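Local atomic coordinates of mandelate racemase/muconate lactonizing enzyme/Enolase superfamily (Rhodobacter sphaeroides, PDB entry 2HZG), a protein that belongs to the enolase superfamily, pairing an N-terminal capping domain with a TIM-barrel-like C-terminal domain, and is modelled with bound sodium ions. Residues P100-L103 / S104-M108; A185-E188 / G189-P192; M261-H264 / L265-G269. All coordinates share one frame; numbering follows the deposited sequence.

Overall arrangement
Each of the three contacts is a local one, made within a single helix or at its C-terminal end, and they follow one another along the chain without nesting or crossing. Contact 1 comes first, on helix 99-118 in the N-terminal domain. Contact 2 ends helix 176-190, between barrel strands 163-167 and 195-199, and contact 3 lies on helix 259-268, between strands 249-252 and 273-276. The centres of contacts 1 and 2 are about 38 Å apart, on opposite sides of the chain's centre. Contacts 1 and 3 come within about 8 Å at their nearest atoms without touching, and both meet the second subunit.

Contact 1: residues P100-L103 / S104-M108; sequences PHML and SGIEM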
# COMPACT_ATOMS: atom_id res chain seq x y z
N PRO A 100 -7.20 -1.92 -2.27
CA PRO A 100 -7.90 -2.11 -1.00
C PRO A 100 -8.76 -0.90 -0.59
O PRO A 100 -9.78 -1.07 0.06
CB PRO A 100 -6.76 -2.26 0.01
CG PRO A 100 -5.60 -2.65 -0.77
CD PRO A 100 -5.75 -2.09 -2.12
N HIS A 101 -8.32 0.31 -0.95
CA HIS A 101 -9.04 1.53 -0.59
C HIS A 101 -10.34 1.65 -1.38
O HIS A 101 -11.38 2.01 -0.82
CB HIS A 101 -8.14 2.75 -0.81
CG HIS A 101 -7.23 3.03 0.35
ND1 HIS A 101 -6.54 4.22 0.49
CD2 HIS A 101 -6.92 2.29 1.43
CE1 HIS A 101 -5.84 4.19 1.61
NE2 HIS A 101 -6.06 3.03 2.21
N MET A 102 -10.27 1.33 -2.67
CA MET A 102 -11.45 1.24 -3.52
C MET A 102 -12.38 0.11 -3.04
O MET A 102 -13.59 0.31 -2.89
CB MET A 102 -11.05 1.04 -5.00
CG MET A 102 -12.24 1.12 -6.00
SD MET A 102 -13.12 2.72 -5.97
CE MET A 102 -14.63 2.32 -5.12
N LEU A 103 -11.80 -1.05 -2.77
CA LEU A 103 -12.58 -2.18 -2.23
C LEU A 103 -13.34 -1.87 -0.93
O LEU A 103 -14.45 -2.33 -0.74
CB LEU A 103 -11.68 -3.39 -2.01
CG LEU A 103 -12.31 -4.64 -1.36
CD1 LEU A 103 -13.48 -5.22 -2.23
CD2 LEU A 103 -11.23 -5.68 -1.16
N SER A 104 -12.71 -1.13 -0.01
CA SER A 104 -13.32 -0.83 1.28
C SER A 104 -14.77 -0.35 1.17
O SER A 104 -15.67 -0.90 1.83
CB SER A 104 -12.48 0.20 2.05
OG SER A 104 -11.21 -0.33 2.43
N GLY A 105 -14.99 0.69 0.37
CA GLY A 105 -16.31 1.30 0.19
C GLY A 105 -17.29 0.34 -0.48
O GLY A 105 -18.46 0.30 -0.11
N ILE A 106 -16.80 -0.44 -1.44
CA ILE A 106 -17.61 -1.44 -2.15
C ILE A 106 -18.06 -2.52 -1.19
O ILE A 106 -19.24 -2.85 -1.14
CB ILE A 106 -16.83 -2.08 -3.33
CG1 ILE A 106 -16.60 -1.04 -4.42
CG2 ILE A 106 -17.57 -3.36 -3.89
CD1 ILE A 106 -15.50 -1.38 -5.37
N GLU A 107 -17.12 -3.06 -0.42
CA GLU A 107 -17.38 -4.17 0.48
C GLU A 107 -18.40 -3.77 1.57
O GLU A 107 -19.34 -4.51 1.85
CB GLU A 107 -16.04 -4.66 1.07
CG GLU A 107 -16.06 -6.03 1.79
CD GLU A 107 -16.45 -5.91 3.26
OE1 GLU A 107 -16.90 -4.81 3.74
OE2 GLU A 107 -16.27 -6.91 3.98
N MET A 108 -18.22 -2.60 2.19
CA MET A 108 -19.19 -2.17 3.19
C MET A 108 -20.57 -1.91 2.57
O MET A 108 -21.58 -2.17 3.24
CB MET A 108 -18.68 -0.98 4.02
CG MET A 108 -18.72 0.36 3.36
SD MET A 108 -18.25 1.73 4.46
CE MET A 108 -16.55 1.24 4.83
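Ser104 grips the carbonyl of Pro100, one helical turn back, with two groups at once. Its backbone N donates to Pro100 O, and its hydroxyl OG donates to the same oxygen at 2.9 Å. The two donors reach that oxygen from opposite faces of the carbonyl plane, and the bond from the backbone N is noticeably bent, with an N-H...O angle of 144°. The hydroxyl gets there because OG stands beside the residue's own backbone N (chi1 -67°), which folds it back along the helix. OG also bonds to Gly282 N, so the serine ties this helix to the chain just before helix 284-297.

Gly105, with no side chain, passes beside the carbonyl of Met102. Ile106 then turns its CG1 branch back toward Met102: CD1 meets the methyl CE at 3.8 Å and also rests 3.6 Å from Met102 O. The methionine side chain is bent at both chi2 and chi3, and this brings CE round to the isoleucine, which it crosses at a slant. Phe55 of helix 48-56 and Val31 of strand 27-35 touch both side chains, making the pair part of a buried apolar patch.

Glu107 closes the series with a nearly straight bond from its N to Leu103 O (2.8 Å, 168°), while its CB lies 3.4 Å from the same oxygen. Its carboxylate leads away from the turn, and both oxygens are engaged: OE1 by Leu284 N, OE2 by Trp111 NE1 and Gly285 N. Backbone amides near the start of helix 284-297 would be expected to favour the charged form. A serine hydroxyl bonded to the carbonyl four residues earlier is a familiar intrahelical motif, here in a buried part of helix 99-118, in the enolase-type N-terminal domain.

Contact 2: residues A185-E188 / G189-P192; sequences AARE and GLGP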
# COMPACT_ATOMS: atom_id res chain seq x y z
N ALA A 185 -2.60 22.16 27.89
CA ALA A 185 -3.80 22.96 27.57
C ALA A 185 -5.02 22.06 27.30
O ALA A 185 -6.11 22.34 27.79
CB ALA A 185 -3.53 23.90 26.40
N ALA A 186 -4.83 20.96 26.56
CA ALA A 186 -5.87 19.93 26.41
C ALA A 186 -6.36 19.40 27.77
O ALA A 186 -7.57 19.33 28.03
CB ALA A 186 -5.37 18.77 25.52
N ARG A 187 -5.42 19.02 28.64
CA ARG A 187 -5.76 18.58 29.98
C ARG A 187 -6.49 19.69 30.76
O ARG A 187 -7.47 19.42 31.46
CB ARG A 187 -4.52 18.08 30.73
CG ARG A 187 -4.75 17.65 32.20
CD ARG A 187 -5.91 16.67 32.40
NE ARG A 187 -5.60 15.32 31.96
CZ ARG A 187 -6.49 14.34 31.84
NH1 ARG A 187 -7.78 14.54 32.11
NH2 ARG A 187 -6.08 13.14 31.44
N GLU A 188 -6.00 20.92 30.64
CA GLU A 188 -6.59 22.06 31.36
C GLU A 188 -8.04 22.27 30.92
O GLU A 188 -8.92 22.42 31.77
CB GLU A 188 -5.77 23.35 31.14
CG GLU A 188 -6.06 24.45 32.17
CD GLU A 188 -5.25 25.73 31.94
OE1 GLU A 188 -4.15 25.68 31.30
OE2 GLU A 188 -5.73 26.81 32.39
N GLY A 189 -8.28 22.27 29.60
CA GLY A 189 -9.63 22.43 29.09
C GLY A 189 -10.55 21.27 29.45
O GLY A 189 -11.74 21.48 29.72
N LEU A 190 -10.00 20.06 29.46
CA LEU A 190 -10.82 18.87 29.66
C LEU A 190 -11.20 18.70 31.12
O LEU A 190 -12.27 18.15 31.43
CB LEU A 190 -10.09 17.60 29.18
CG LEU A 190 -10.74 16.23 29.45
CD1 LEU A 190 -12.14 16.15 28.80
CD2 LEU A 190 -9.85 15.09 28.98
N GLY A 191 -10.32 19.14 32.01
CA GLY A 191 -10.47 18.87 33.43
C GLY A 191 -9.77 17.58 33.82
O GLY A 191 -9.38 16.79 32.95
N PRO A 192 -9.60 17.36 35.14
CA PRO A 192 -8.80 16.22 35.62
C PRO A 192 -9.38 14.82 35.43
O PRO A 192 -8.63 13.86 35.35
CB PRO A 192 -8.60 16.53 37.12
CG PRO A 192 -9.78 17.40 37.48
CD PRO A 192 -10.13 18.19 36.25
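The guanidinium of Arg187 meets the carbonyl of Gly191 at its edge, with Gly191 O only 1° out of the guanidinium plane. NH1 donates to that oxygen at 2.9 Å with an N-H...O angle of 156°, and the nitrogen lies in the carbonyl plane as well, so the two flat groups share a well-directed bond. Pro192 O and the Leu190 methyl CD2 approach obliquely; CD2 is 3.8 Å from NH1. The arginine chain starts with CG anti to the backbone N and then bends at chi2 and chi3, which swings the guanidinium forward past the helix end. CD passes 3.5 Å from Gly191 O on the way.

Behind this side-chain bridge, the backbone closes the last turns of helix 176-190. Gly189 N donates to Ala185 O at 2.8 Å, Leu190 N to Ala186 O, and Gly191 N to Arg187 O at 2.9 Å. Arg187 therefore holds Gly191 twice, through its own carbonyl and through its side chain. Gly191 is the residue at which the chain leaves the helix, with a positive phi of 91°, a backbone shape that calls for glycine. Leu190 sets CB 3.3 Å from Ala186 O and packs on Val164 of strand 163-167 and Leu196 of strand 195-199, the barrel strands before and after this helix.

NH1 also reaches Gly194 O, and NE bonds to Ala221 O. Carbonyl oxygens of Gly191, Gly194 and Ala221 turned toward the guanidinium would be expected to stabilise its positive charge, consistent with an arginine that pins the helix end and the following loop in place.

Contact 3: residues M261-H264 / L265-G269; sequences MAQH and LMDYG
With chi1 of -65° and -57°, His264 and Tyr268 each set CG beside the backbone N, and their side chains run side by side, pointing the same way. The histidine CD2 comes 4.1 Å from Tyr268 CE2, in an oblique approach, while CB of the histidine lies equally far from Tyr268 CD2. At their base on the helix Tyr268 N donates to His264 O at 2.7 Å, and CD2 of the tyrosine ring stands 3.4 Å from that carbonyl oxygen. Asp267 CB lies over one face of the Tyr268 ring, displaced toward its rim.

These residues belong to helix 259-268, which connects strands 249-252 and 273-276 in a beta-alpha-beta unit of the parallel barrel. Its Leu265 and Met266 pack on Ile274 of the second strand, whereas the aromatic pair faces the second subunit: His264 NE2 bonds to Gly233 O of that subunit, and Tyr268 stacks on Tyr268 of that subunit.

Gln263 and Asp267, a turn apart, run across each other, their amide and carboxylate planes 31° apart. The touching atoms are Gln263 CG and Asp267 OD2, at 3.5 Å, while Asp267 N bonds to Gln263 O at 2.8 Å. OD1 of the aspartate forms a salt bridge with Arg297 NE of helix 284-297.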
# COMPACT_ATOMS: atom_id res chain seq x y z
N MET A 261 -1.19 -5.95 8.19
CA MET A 261 -0.68 -4.69 8.78
C MET A 261 -1.17 -4.50 10.23
O MET A 261 -0.39 -4.13 11.11
CB MET A 261 -1.07 -3.50 7.93
CG MET A 261 -0.33 -3.44 6.61
SD MET A 261 -0.76 -1.96 5.69
CE MET A 261 -0.04 -0.63 6.68
N ALA A 262 -2.44 -4.79 10.47
CA ALA A 262 -2.99 -4.71 11.83
C ALA A 262 -2.43 -5.85 12.71
O ALA A 262 -1.99 -5.60 13.84
CB ALA A 262 -4.51 -4.75 11.79
N GLN A 263 -2.44 -7.08 12.19
CA GLN A 263 -1.89 -8.19 12.98
C GLN A 263 -0.42 -8.00 13.36
O GLN A 263 -0.03 -8.30 14.48
CB GLN A 263 -2.05 -9.54 12.28
CG GLN A 263 -1.80 -10.68 13.25
CD GLN A 263 -1.81 -12.04 12.57
OE1 GLN A 263 -2.64 -12.88 12.88
NE2 GLN A 263 -0.89 -12.24 11.63
N HIS A 264 0.37 -7.52 12.41
CA HIS A 264 1.79 -7.27 12.67
C HIS A 264 2.02 -6.18 13.70
O HIS A 264 2.91 -6.29 14.55
CB HIS A 264 2.53 -6.92 11.38
CG HIS A 264 2.57 -8.05 10.39
ND1 HIS A 264 2.87 -7.87 9.06
CD2 HIS A 264 2.36 -9.38 10.55
CE1 HIS A 264 2.83 -9.04 8.44
NE2 HIS A 264 2.51 -9.97 9.32
N LEU A 265 1.22 -5.11 13.62
CA LEU A 265 1.28 -4.07 14.65
C LEU A 265 0.97 -4.63 16.03
O LEU A 265 1.69 -4.31 16.99
CB LEU A 265 0.33 -2.89 14.31
CG LEU A 265 0.46 -1.65 15.21
CD1 LEU A 265 1.84 -0.98 15.11
CD2 LEU A 265 -0.65 -0.68 14.81
N MET A 266 -0.06 -5.47 16.14
CA MET A 266 -0.34 -6.12 17.44
C MET A 266 0.78 -7.05 17.89
O MET A 266 1.19 -7.02 19.05
CB MET A 266 -1.66 -6.87 17.44
CG MET A 266 -2.85 -5.95 17.23
SD MET A 266 -4.42 -6.84 17.35
CE MET A 266 -4.47 -7.68 15.78
N ASP A 267 1.28 -7.86 16.96
CA ASP A 267 2.29 -8.87 17.31
C ASP A 267 3.71 -8.34 17.49
O ASP A 267 4.43 -8.87 18.33
CB ASP A 267 2.26 -10.04 16.33
CG ASP A 267 1.03 -10.91 16.52
OD1 ASP A 267 0.41 -10.84 17.61
OD2 ASP A 267 0.64 -11.61 15.58
N TYR A 268 4.12 -7.34 16.72
CA TYR A 268 5.48 -6.80 16.81
C TYR A 268 5.56 -5.37 17.37
O TYR A 268 6.61 -4.94 17.83
CB TYR A 268 6.15 -6.88 15.44
CG TYR A 268 6.16 -8.30 14.89
CD1 TYR A 268 7.04 -9.25 15.41
CD2 TYR A 268 5.28 -8.69 13.88
CE1 TYR A 268 7.05 -10.55 14.94
CE2 TYR A 268 5.28 -10.00 13.39
CZ TYR A 268 6.19 -10.92 13.93
OH TYR A 268 6.24 -12.22 13.49
N GLY A 269 4.46 -4.62 17.31
CA GLY A 269 4.49 -3.20 17.66
C GLY A 269 4.28 -2.92 19.12
O GLY A 269 4.51 -1.81 19.57